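Local structure of xyloglucan-specific endo-beta-1,4-glucanase (Uncultured bacterium, 4W88) at residues M143-N148 and V268-G273; E149-M152 and K157-S160; A165-I170 and E204-D209; L222-P227 and T250-N255. The protein hydrolyses beta-1,4-glucan linkages in xyloglucan as a family 5 endoglucanase, recognising the branched, xylose-bearing chain of this plant cell-wall polysaccharide. The protein carries 1 engineered substitution. All coordinates share one frame; numbering follows the deposited sequence. Where two conformers were deposited one is given.

Overall arrangement
The chain folds as an eight-stranded TIM barrel, and its four contacts sample the lumen, the sugar-binding loops and the outer helices. Starting from the N terminus, 143-148 on the fourth strand opens contact 1, which closes only at 268-273 on the seventh, so the other three contacts all fall within its span. Contact 2 folds the loop after strand 142-145 back on itself. Contact 3 then ties helix 164-182 to helix 204-208, and contact 4 joins the end of strand 218-223 to helix 246-261. These inner three follow in series, without crossing. His-223 of contact 4 bonds Glu-149 of contact 2 and Thr-270 of contact 1.

Contact 1: residues M143-N148 and V268-G273; sequences MFEGMN and VITETG. With TRS (2-amino-2-hydroxymethyl-propane-1,3-diol), chain E.
Glu-145 and Thr-270 face each other across the lumen of a TIM barrel, their CA atoms 9.1 Å apart, so the fourth and seventh strands meet here through side chains, not backbone bonds. Glu-145 spans most of the gap: with CG anti to the backbone N (chi1 -180°) and the chain extended beyond it, the carboxylate reaches Thr-270 from the opposite direction. The threonine hydroxyl OG1 donates to Glu-145 OE2 at 2.7 Å, meeting it on the syn side and 18° out of the carboxylate plane, while the Thr-270 methyl CG2 lies 3.5 Å from Glu-145 OE1. His-200 also bonds OE2, and Arg-59 pairs with OE1, so both oxygens of this buried group are held.

Further on, Asn-148 and Glu-271 cross at about a right angle. Their nearest atoms, OD1 of Asn-148 and OE2 of Glu-271, are both acceptors; Arg-59 reconciles them by bonding each. A Tris molecule, probably from the crystallisation liquor, bridges the pair near the bound glucan. Its O1 takes a hydrogen bond from Asn-148 ND2 (2.9 Å) and gives one to Glu-271 OE2 (2.7 Å), while its amine N donates to Glu-271 OE1 at 2.7 Å.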
# COMPACT_ATOMS: atom_id res chain seq x y z
N MSE A 143 -5.48 -7.31 -7.03
CA MSE A 143 -4.53 -6.44 -7.69
C MSE A 143 -3.19 -6.63 -7.03
O MSE A 143 -3.11 -7.07 -5.84
CB MSE A 143 -5.02 -5.02 -7.47
CG MSE A 143 -6.44 -4.82 -7.97
SE MSE A 143 -7.05 -2.95 -7.83
CE MSE A 143 -7.55 -2.88 -5.96
N PHE A 144 -2.12 -6.42 -7.80
CA PHE A 144 -0.76 -6.57 -7.31
C PHE A 144 -0.09 -5.19 -7.31
O PHE A 144 -0.17 -4.44 -8.29
CB PHE A 144 0.09 -7.47 -8.22
CG PHE A 144 -0.37 -8.90 -8.38
CD1 PHE A 144 -1.16 -9.59 -7.43
CD2 PHE A 144 0.11 -9.63 -9.49
CE1 PHE A 144 -1.54 -10.91 -7.65
CE2 PHE A 144 -0.21 -10.95 -9.65
CZ PHE A 144 -1.04 -11.59 -8.73
N GLU A 145 0.62 -4.91 -6.21
CA GLU A 145 1.41 -3.69 -6.05
C GLU A 145 2.87 -4.09 -5.88
O GLU A 145 3.27 -4.77 -4.93
CB GLU A 145 0.87 -2.88 -4.85
CG GLU A 145 1.63 -1.55 -4.58
CD GLU A 145 0.98 -0.75 -3.42
OE1 GLU A 145 0.08 -1.34 -2.76
OE2 GLU A 145 1.40 0.43 -3.16
N GLY A 146 3.67 -3.77 -6.91
CA GLY A 146 4.97 -4.41 -7.06
C GLY A 146 5.97 -4.20 -5.91
O GLY A 146 6.65 -5.15 -5.50
N MSE A 147 5.96 -2.97 -5.37
CA MSE A 147 6.92 -2.54 -4.36
C MSE A 147 6.22 -1.62 -3.39
O MSE A 147 5.19 -1.00 -3.72
CB MSE A 147 8.13 -1.77 -4.98
CG MSE A 147 8.83 -2.61 -6.03
SE MSE A 147 10.35 -1.59 -6.79
CE MSE A 147 9.37 -0.53 -8.11
N ASN A 148 6.85 -1.47 -2.22
CA ASN A 148 6.38 -0.54 -1.17
C ASN A 148 7.50 0.40 -0.80
O ASN A 148 8.57 -0.05 -0.33
CB ASN A 148 5.95 -1.27 0.07
CG ASN A 148 5.38 -0.34 1.11
OD1 ASN A 148 4.31 0.24 0.88
ND2 ASN A 148 6.15 -0.09 2.17
N VAL A 268 -4.13 5.38 -7.00
CA VAL A 268 -4.61 4.74 -5.77
C VAL A 268 -3.69 5.18 -4.61
O VAL A 268 -2.46 5.08 -4.69
CB VAL A 268 -4.63 3.17 -5.83
CG1 VAL A 268 -5.35 2.69 -4.55
CG2 VAL A 268 -5.35 2.66 -7.01
N ILE A 269 -4.27 5.71 -3.54
CA ILE A 269 -3.53 6.00 -2.30
C ILE A 269 -3.48 4.73 -1.43
O ILE A 269 -4.43 4.45 -0.71
CB ILE A 269 -4.08 7.21 -1.54
CG1 ILE A 269 -4.23 8.44 -2.46
CG2 ILE A 269 -3.24 7.44 -0.35
CD1 ILE A 269 -2.95 8.93 -3.11
N THR A 270 -2.36 3.98 -1.48
CA THR A 270 -2.34 2.71 -0.86
C THR A 270 -2.03 2.73 0.62
O THR A 270 -2.17 1.70 1.29
CB THR A 270 -1.47 1.68 -1.64
OG1 THR A 270 -0.11 2.14 -1.73
CG2 THR A 270 -2.05 1.46 -3.04
N GLU A 271 -1.61 3.90 1.13
CA GLU A 271 -1.53 4.12 2.59
C GLU A 271 -1.76 5.61 2.89
O GLU A 271 -1.27 6.50 2.20
CB GLU A 271 -0.16 3.76 3.18
CG GLU A 271 0.22 2.30 3.23
CD GLU A 271 1.59 2.09 3.80
OE1 GLU A 271 2.03 2.94 4.65
OE2 GLU A 271 2.21 1.04 3.51
N THR A 272 -2.56 5.82 3.93
CA THR A 272 -2.71 7.08 4.62
C THR A 272 -3.34 6.77 5.99
O THR A 272 -3.64 5.61 6.32
CB THR A 272 -3.55 8.07 3.80
OG1 THR A 272 -3.48 9.40 4.41
CG2 THR A 272 -4.98 7.59 3.68
N GLY A 273 -3.51 7.81 6.80
CA GLY A 273 -4.06 7.66 8.15
C GLY A 273 -3.47 8.72 9.07
O GLY A 273 -2.60 9.50 8.65
C TRS E . 5.03 2.14 6.51
C1 TRS E . 5.71 1.77 5.18
C2 TRS E . 6.19 2.48 7.44
C3 TRS E . 4.03 1.00 6.84
N TRS E . 4.19 3.32 6.26
O1 TRS E . 4.79 1.56 4.13
O2 TRS E . 5.50 2.35 8.66
O3 TRS E . 4.73 -0.36 6.85

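Contact 2: residues E149-M152 and K157-S160; sequences EPRM and KEWS. With BGC (beta-D-glucopyranose), chain C; BGC (beta-D-glucopyranose), chain B; GAL (beta-D-galactopyranose), chain D; XYS (alpha-D-xylopyranose), chain F.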
# COMPACT_ATOMS: atom_id res chain seq x y z
N GLU A 149 7.30 1.68 -1.07
CA GLU A 149 8.26 2.70 -0.73
C GLU A 149 9.71 2.41 -1.13
O GLU A 149 10.60 2.53 -0.32
CB GLU A 149 8.13 3.09 0.71
CG GLU A 149 6.75 3.60 1.06
CD GLU A 149 6.54 4.07 2.50
OE1 GLU A 149 7.37 3.77 3.40
OE2 GLU A 149 5.46 4.73 2.74
N PRO A 150 9.91 1.92 -2.35
CA PRO A 150 11.27 1.53 -2.75
C PRO A 150 12.22 2.74 -2.67
O PRO A 150 11.86 3.82 -3.15
CB PRO A 150 11.08 1.04 -4.18
CG PRO A 150 9.85 1.80 -4.71
CD PRO A 150 8.95 1.79 -3.48
N ARG A 151 13.39 2.55 -2.09
CA ARG A 151 14.26 3.67 -1.78
C ARG A 151 15.61 3.15 -1.29
O ARG A 151 15.79 1.93 -1.17
CB ARG A 151 13.63 4.59 -0.69
CG ARG A 151 13.44 3.88 0.65
CD ARG A 151 12.46 4.55 1.62
NE ARG A 151 12.51 3.91 2.94
CZ ARG A 151 11.91 2.78 3.30
NH1 ARG A 151 11.21 2.08 2.46
NH2 ARG A 151 12.02 2.33 4.53
N MSE A 152 16.53 4.07 -0.97
CA MSE A 152 17.80 3.73 -0.31
C MSE A 152 17.65 4.27 1.13
O MSE A 152 17.84 5.50 1.39
CB MSE A 152 19.00 4.41 -1.00
CG MSE A 152 20.27 4.23 -0.18
SE MSE A 152 20.89 2.38 -0.35
CE MSE A 152 20.09 1.69 1.29
N LYS A 157 18.02 11.83 0.42
CA LYS A 157 16.71 12.05 -0.24
C LYS A 157 15.75 10.87 -0.11
O LYS A 157 14.78 10.77 -0.88
CB LYS A 157 16.91 12.48 -1.71
CG LYS A 157 17.59 13.86 -1.83
CD LYS A 157 17.71 14.33 -3.25
CE LYS A 157 16.56 15.27 -3.66
NZ LYS A 157 15.22 14.57 -3.66
N GLU A 158 15.98 10.02 0.87
CA GLU A 158 15.12 8.87 1.14
C GLU A 158 13.65 9.21 1.11
O GLU A 158 12.83 8.48 0.53
CB GLU A 158 15.50 8.29 2.50
CG GLU A 158 14.67 7.06 2.89
CD GLU A 158 14.98 6.43 4.23
OE1 GLU A 158 15.84 6.96 4.99
OE2 GLU A 158 14.33 5.40 4.50
N TRP A 159 13.28 10.32 1.75
CA TRP A 159 11.87 10.70 1.88
C TRP A 159 11.48 11.89 1.06
O TRP A 159 10.46 12.46 1.32
CB TRP A 159 11.53 10.90 3.37
CG TRP A 159 11.69 9.62 4.18
CD1 TRP A 159 12.56 9.38 5.21
CD2 TRP A 159 10.96 8.40 4.00
NE1 TRP A 159 12.38 8.12 5.72
CE2 TRP A 159 11.44 7.47 4.96
CE3 TRP A 159 9.98 7.98 3.12
CZ2 TRP A 159 10.91 6.19 5.08
CZ3 TRP A 159 9.48 6.73 3.23
CH2 TRP A 159 9.93 5.85 4.16
N SER A 160 12.30 12.32 0.12
CA SER A 160 11.93 13.40 -0.77
C SER A 160 12.01 12.99 -2.22
O SER A 160 12.30 13.83 -3.08
CB SER A 160 12.81 14.62 -0.52
OG SER A 160 14.18 14.33 -0.74
C2 BGC C . 7.38 7.77 7.22
C3 BGC C . 6.82 6.52 6.52
C4 BGC C . 5.65 6.84 5.66
C5 BGC C . 6.26 8.11 4.92
C6 BGC C . 5.13 8.53 4.06
C1 BGC C . 8.02 8.86 6.44
O2 BGC C . 8.49 7.29 7.82
O3 BGC C . 6.43 5.65 7.56
O4 BGC C . 5.02 5.57 5.11
O5 BGC C . 6.91 9.19 5.79
O6 BGC C . 5.40 9.49 3.07
C2 BGC B . 9.65 13.38 6.47
C3 BGC B . 8.37 12.52 6.19
C4 BGC B . 8.92 11.12 6.36
C5 BGC B . 9.92 11.29 7.53
C6 BGC B . 10.89 10.12 7.73
C1 BGC B . 10.18 13.59 7.91
O1 BGC B . 11.20 14.63 8.39
O2 BGC B . 9.29 14.65 6.15
O3 BGC B . 7.78 12.84 4.93
O4 BGC B . 8.28 10.13 7.09
O5 BGC B . 10.82 12.38 7.80
O6 BGC B . 10.59 9.49 9.00
C1 GAL D . 14.38 7.01 9.20
C2 GAL D . 15.53 7.04 8.14
C3 GAL D . 16.77 7.09 9.05
C4 GAL D . 16.77 8.36 9.90
C5 GAL D . 15.60 8.17 10.86
C6 GAL D . 15.56 9.18 11.97
O2 GAL D . 15.77 5.92 7.30
O3 GAL D . 17.97 6.90 8.33
O4 GAL D . 16.63 9.52 9.10
O5 GAL D . 14.43 8.17 10.05
O6 GAL D . 14.73 8.68 12.97
C1 XYS F . 11.38 8.55 9.80
C2 XYS F . 11.92 7.09 9.53
C3 XYS F . 10.83 6.14 8.99
C4 XYS F . 9.62 6.14 9.96
C5 XYS F . 9.27 7.53 10.52
O2 XYS F . 13.07 7.04 8.61
O3 XYS F . 11.36 4.80 8.73
O4 XYS F . 8.37 5.64 9.36
O5 XYS F . 10.43 8.28 10.89
O HOH W 1 13.54 3.80 6.57
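A salt bridge between Arg-151 and Glu-158, with Trp-159 laid against the arginine, holds together the loop that follows the fourth strand of the TIM barrel and forms one wall of the xyloglucan site. The second half of the contact is a type I beta turn, Lys-157 to Ser-160. Arg-151 NE donates to the anti lone pair of Glu-158 OE2 at 2.8 Å, the guanidinium and carboxylate planes being only 12° apart. Glu-158 gets there with CG anti to the backbone N (chi1 -179°) and an extended chain that crosses the arginine at a slant. The far end of the guanidinium is tied back to its own segment, Arg-151 NH1 bonding Glu-149 O at 2.9 Å, so the group is fixed in its plane from two sides.

Trp-159 lies between protein and sugar. Arg-151 CD makes a CH-pi contact over one face, 4.1 Å from the centroid of the six-membered ring, and two glucose units cover the opposite face. At the ring edge Glu-149 OE1 comes within 3.4 Å of Trp-159 CH2, the carboxylate turned 79° from the ring. Its other oxygen, Glu-149 OE2, accepts from O4 of the nearer glucose at 2.6 Å and is also bonded by His-223. The branch sugars are read by the turn: Trp-159 NE1 donates to xylose O2 at 3.2 Å, and galactose O2 donates to Glu-158 OE1 at 2.5 Å. A water accepts from Arg-151 NH2 and donates to Glu-158 OE2.

Contact 3: residues A165-I170 and E204-D209; sequences AERKLI and EPTLKD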
# COMPACT_ATOMS: atom_id res chain seq x y z
N ALA A 165 18.90 9.61 -10.75
CA ALA A 165 19.30 8.24 -11.17
C ALA A 165 18.43 7.14 -10.50
O ALA A 165 18.10 6.12 -11.09
CB ALA A 165 20.78 8.00 -10.90
N GLU A 166 18.08 7.37 -9.25
CA GLU A 166 17.23 6.44 -8.52
C GLU A 166 15.84 6.37 -9.16
O GLU A 166 15.23 5.31 -9.24
CB GLU A 166 17.13 6.85 -7.06
CG GLU A 166 18.32 6.43 -6.18
CD GLU A 166 18.17 6.90 -4.75
OE1 GLU A 166 18.03 8.15 -4.59
OE2 GLU A 166 18.10 6.03 -3.84
N ARG A 167 15.31 7.52 -9.55
CA ARG A 167 14.03 7.53 -10.18
C ARG A 167 14.04 6.81 -11.54
O ARG A 167 13.05 6.16 -11.85
CB ARG A 167 13.47 8.93 -10.28
CG ARG A 167 13.16 9.51 -8.92
CD ARG A 167 12.37 10.79 -9.03
NE ARG A 167 13.10 11.90 -9.58
CZ ARG A 167 13.83 12.80 -8.90
NH1 ARG A 167 14.01 12.69 -7.63
NH2 ARG A 167 14.40 13.79 -9.56
N LYS A 168 15.13 6.90 -12.31
CA LYS A 168 15.31 6.05 -13.51
C LYS A 168 15.24 4.55 -13.15
O LYS A 168 14.61 3.77 -13.86
CB LYS A 168 16.57 6.40 -14.37
CG LYS A 168 16.67 7.80 -14.97
CD LYS A 168 17.85 7.93 -15.98
CE LYS A 168 19.21 8.26 -15.32
NZ LYS A 168 19.55 9.72 -15.10
N LEU A 169 15.93 4.16 -12.06
CA LEU A 169 15.93 2.77 -11.59
C LEU A 169 14.52 2.34 -11.21
O LEU A 169 14.12 1.22 -11.52
CB LEU A 169 16.90 2.62 -10.41
CG LEU A 169 16.86 1.30 -9.65
CD1 LEU A 169 17.28 0.13 -10.57
CD2 LEU A 169 17.77 1.34 -8.45
N ILE A 170 13.76 3.22 -10.57
CA ILE A 170 12.37 2.88 -10.19
C ILE A 170 11.57 2.56 -11.44
O ILE A 170 10.83 1.58 -11.51
CB ILE A 170 11.70 3.98 -9.41
CG1 ILE A 170 12.37 4.08 -8.02
CG2 ILE A 170 10.19 3.66 -9.28
CD1 ILE A 170 12.47 2.86 -7.12
N GLU A 204 6.50 17.11 -6.84
CA GLU A 204 6.48 17.40 -8.27
C GLU A 204 7.64 16.75 -9.04
O GLU A 204 7.37 16.08 -10.07
CB GLU A 204 6.36 18.93 -8.57
CG GLU A 204 6.39 19.17 -10.07
CD GLU A 204 5.82 20.50 -10.46
OE1 GLU A 204 5.81 21.41 -9.61
OE2 GLU A 204 5.37 20.60 -11.59
N PRO A 205 8.91 16.91 -8.56
CA PRO A 205 10.00 16.30 -9.31
C PRO A 205 9.85 14.75 -9.43
O PRO A 205 10.24 14.14 -10.45
CB PRO A 205 11.25 16.68 -8.47
CG PRO A 205 10.84 17.84 -7.66
CD PRO A 205 9.41 17.60 -7.36
N THR A 206 9.30 14.12 -8.38
CA THR A 206 9.16 12.66 -8.38
C THR A 206 8.11 12.24 -9.41
O THR A 206 8.30 11.26 -10.12
CB THR A 206 8.72 12.20 -7.00
OG1 THR A 206 9.45 12.92 -5.99
CG2 THR A 206 8.83 10.70 -6.84
N LEU A 207 7.01 12.99 -9.49
CA LEU A 207 5.97 12.64 -10.45
C LEU A 207 6.41 12.94 -11.88
O LEU A 207 6.11 12.18 -12.78
CB LEU A 207 4.69 13.38 -10.12
CG LEU A 207 3.93 13.02 -8.84
CD1 LEU A 207 2.79 14.02 -8.62
CD2 LEU A 207 3.40 11.61 -8.92
N LYS A 208 7.09 14.10 -12.07
CA LYS A 208 7.63 14.49 -13.38
C LYS A 208 8.52 13.38 -13.95
O LYS A 208 8.53 13.15 -15.14
CB LYS A 208 8.39 15.82 -13.28
CG LYS A 208 8.94 16.37 -14.56
CD LYS A 208 9.63 17.72 -14.31
CE LYS A 208 8.66 18.82 -13.88
NZ LYS A 208 9.26 20.19 -13.82
N ASP A 209 9.23 12.63 -13.13
CA ASP A 209 10.14 11.61 -13.66
C ASP A 209 9.52 10.24 -13.82
O ASP A 209 10.21 9.33 -14.24
CB ASP A 209 11.39 11.46 -12.77
CG ASP A 209 12.39 12.58 -12.98
OD1 ASP A 209 12.25 13.36 -13.95
OD2 ASP A 209 13.33 12.70 -12.19
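Arg-167 grips Asp-209 and so fastens together two helices on the outside of the TIM barrel: 164-182, which follows the fourth strand, and the short 204-208, which follows the fifth. Along the first segment, Glu-166 gives its carboxylate to Thr-163, Tyr-198 and Thr-112.

Arg-167 comes next and carries the whole contact. Its chain leaves the helix with CG beside the backbone N and then bends at CD (chi3 -68°), which swings the guanidinium side-on to the aspartate. The result is a salt bridge in which two nitrogens converge on one oxygen: Arg-167 NE donates to Asp-209 OD2 at 2.7 Å, and NH2 of the same arginine donates to that OD2 at 3.0 Å, the second bond being the more bent (138° at the hydrogen). Both come in on its anti side and from one face of the carboxylate, clearly tilted out of its plane, which is 28° from that of the guanidinium. The remaining nitrogen, NH1, bonds Gly-161 O, so the arginine also pins the loop ahead of its own helix.

On the helix 204-208 side, Arg-167 CD packs 3.8 Å from Thr-206 CA, while the Thr-206 hydroxyl is engaged by Asn-201. Asp-209 sits just past the helix end, its N bonded to Pro-205 O at 3.2 Å; that same Pro-205 O lies over one face of the guanidinium, 3.7 Å from Arg-167 NE.

Contact 4: residues L222-P227 and T250-N255; sequences LHTYTP and TWQYNN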
# COMPACT_ATOMS: atom_id res chain seq x y z
N LEU A 222 0.53 5.94 -4.52
CA LEU A 222 1.18 6.96 -3.68
C LEU A 222 0.83 6.76 -2.24
O LEU A 222 -0.21 6.23 -1.94
CB LEU A 222 0.78 8.39 -4.17
CG LEU A 222 1.09 8.61 -5.63
CD1 LEU A 222 0.40 9.86 -6.06
CD2 LEU A 222 2.62 8.69 -5.94
N HIS A 223 1.68 7.28 -1.34
CA HIS A 223 1.35 7.33 0.06
C HIS A 223 1.35 8.78 0.49
O HIS A 223 2.32 9.48 0.28
CB HIS A 223 2.34 6.57 0.92
CG HIS A 223 2.35 5.10 0.70
ND1 HIS A 223 3.30 4.25 1.25
CD2 HIS A 223 1.49 4.32 0.01
CE1 HIS A 223 3.02 3.02 0.88
NE2 HIS A 223 1.93 3.04 0.16
N THR A 224 0.23 9.22 1.08
CA THR A 224 0.02 10.60 1.37
C THR A 224 -0.57 10.77 2.75
O THR A 224 -1.79 10.96 2.93
CB THR A 224 -0.79 11.38 0.32
OG1 THR A 224 -2.04 10.73 0.06
CG2 THR A 224 -0.04 11.50 -0.91
N TYR A 225 0.30 10.66 3.71
CA TYR A 225 -0.08 10.94 5.12
C TYR A 225 0.00 12.45 5.43
O TYR A 225 0.81 12.89 6.29
CB TYR A 225 0.85 10.20 6.05
CG TYR A 225 0.77 8.67 6.05
CD1 TYR A 225 1.54 7.86 5.17
CD2 TYR A 225 0.04 8.01 7.04
CE1 TYR A 225 1.49 6.46 5.26
CE2 TYR A 225 0.02 6.62 7.15
CZ TYR A 225 0.79 5.84 6.26
OH TYR A 225 0.76 4.49 6.42
N THR A 226 -0.81 13.21 4.73
CA THR A 226 -0.61 14.65 4.60
C THR A 226 -1.64 15.42 5.42
O THR A 226 -2.87 15.16 5.32
CB THR A 226 -0.76 15.01 3.14
OG1 THR A 226 0.14 14.18 2.38
CG2 THR A 226 -0.48 16.46 2.90
N PRO A 227 -1.18 16.40 6.19
CA PRO A 227 0.24 16.81 6.39
C PRO A 227 0.92 15.94 7.46
O PRO A 227 0.29 15.50 8.44
CB PRO A 227 0.13 18.25 6.98
CG PRO A 227 -1.29 18.59 6.97
CD PRO A 227 -2.11 17.32 6.87
N THR A 250 -4.28 20.13 -0.45
CA THR A 250 -4.64 20.67 -1.78
C THR A 250 -3.50 20.81 -2.75
O THR A 250 -3.62 20.41 -3.92
CB THR A 250 -5.39 22.00 -1.60
OG1 THR A 250 -6.50 21.77 -0.73
CG2 THR A 250 -5.91 22.49 -2.92
N TRP A 251 -2.41 21.40 -2.29
CA TRP A 251 -1.21 21.68 -3.13
C TRP A 251 -0.65 20.38 -3.64
O TRP A 251 -0.36 20.25 -4.83
CB TRP A 251 -0.19 22.34 -2.19
CG TRP A 251 0.92 23.16 -2.72
CD1 TRP A 251 1.64 22.97 -3.86
CD2 TRP A 251 1.53 24.31 -2.04
NE1 TRP A 251 2.63 23.93 -3.96
CE2 TRP A 251 2.59 24.76 -2.87
CE3 TRP A 251 1.26 24.99 -0.83
CZ2 TRP A 251 3.39 25.87 -2.52
CZ3 TRP A 251 2.08 26.09 -0.49
CH2 TRP A 251 3.12 26.52 -1.34
N GLN A 252 -0.51 19.40 -2.74
CA GLN A 252 0.05 18.11 -3.12
C GLN A 252 -0.90 17.40 -4.09
O GLN A 252 -0.48 16.88 -5.13
CB GLN A 252 0.25 17.28 -1.88
CG GLN A 252 0.76 15.89 -2.14
CD GLN A 252 0.97 15.11 -0.86
OE1 GLN A 252 0.02 14.75 -0.14
NE2 GLN A 252 2.21 14.81 -0.58
N TYR A 253 -2.21 17.39 -3.77
CA TYR A 253 -3.18 16.79 -4.67
C TYR A 253 -3.22 17.46 -6.04
O TYR A 253 -3.44 16.79 -7.05
CB TYR A 253 -4.55 16.85 -4.04
CG TYR A 253 -5.64 16.11 -4.78
CD1 TYR A 253 -5.72 14.73 -4.69
CD2 TYR A 253 -6.57 16.77 -5.58
CE1 TYR A 253 -6.71 14.04 -5.38
CE2 TYR A 253 -7.57 16.09 -6.26
CZ TYR A 253 -7.65 14.71 -6.14
OH TYR A 253 -8.64 13.96 -6.78
N ASN A 254 -3.00 18.76 -6.12
CA ASN A 254 -2.98 19.39 -7.45
C ASN A 254 -1.83 18.89 -8.31
O ASN A 254 -1.94 18.83 -9.53
CB ASN A 254 -3.04 20.89 -7.29
CG ASN A 254 -4.43 21.34 -6.86
OD1 ASN A 254 -5.43 20.60 -6.96
ND2 ASN A 254 -4.50 22.52 -6.34
N ASN A 255 -0.74 18.48 -7.69
CA ASN A 255 0.31 17.84 -8.46
C ASN A 255 -0.08 16.45 -8.94
O ASN A 255 0.21 16.06 -10.08
CB ASN A 255 1.59 17.81 -7.67
CG ASN A 255 2.29 19.15 -7.70
OD1 ASN A 255 2.13 19.97 -8.63
ND2 ASN A 255 3.06 19.39 -6.69
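Gln-252 holds CG anti to its backbone N (chi1 177°) and stays extended, stretching from helix 246-261, while Thr-226 turns OG1 into the position beside its own N (chi1 -54°); the two groups meet between the helix and the loop that ends strand 218-223 of the barrel. Thr-226 OG1 donates to Gln-252 OE1 at 2.6 Å, arriving at a C=O...donor angle of 126° and somewhat tilted from the amide plane.

A second threonine lies beside the same oxygen. The Thr-224 methyl CG2 packs 3.3 Å from Gln-252 OE1, whereas its hydroxyl is taken by Tyr-290. Between the threonines sits Tyr-225, the centre of an inverse gamma turn closed by a weak bond from Thr-226 N to Thr-224 O (3.0 Å). The turn sends the tyrosine away from the helix, to the sugar pocket, where its OH bonds Glu-271. A cis peptide leads from Thr-226 into Pro-227, at the N-cap position of helix 228-231.

With the amide oxygen able only to accept, the threonine must be the donor; this one polar bond, with methyl packing beside it, helps to fix the rotation of the amide and links the helix to the loop carrying a sugar-binding tyrosine.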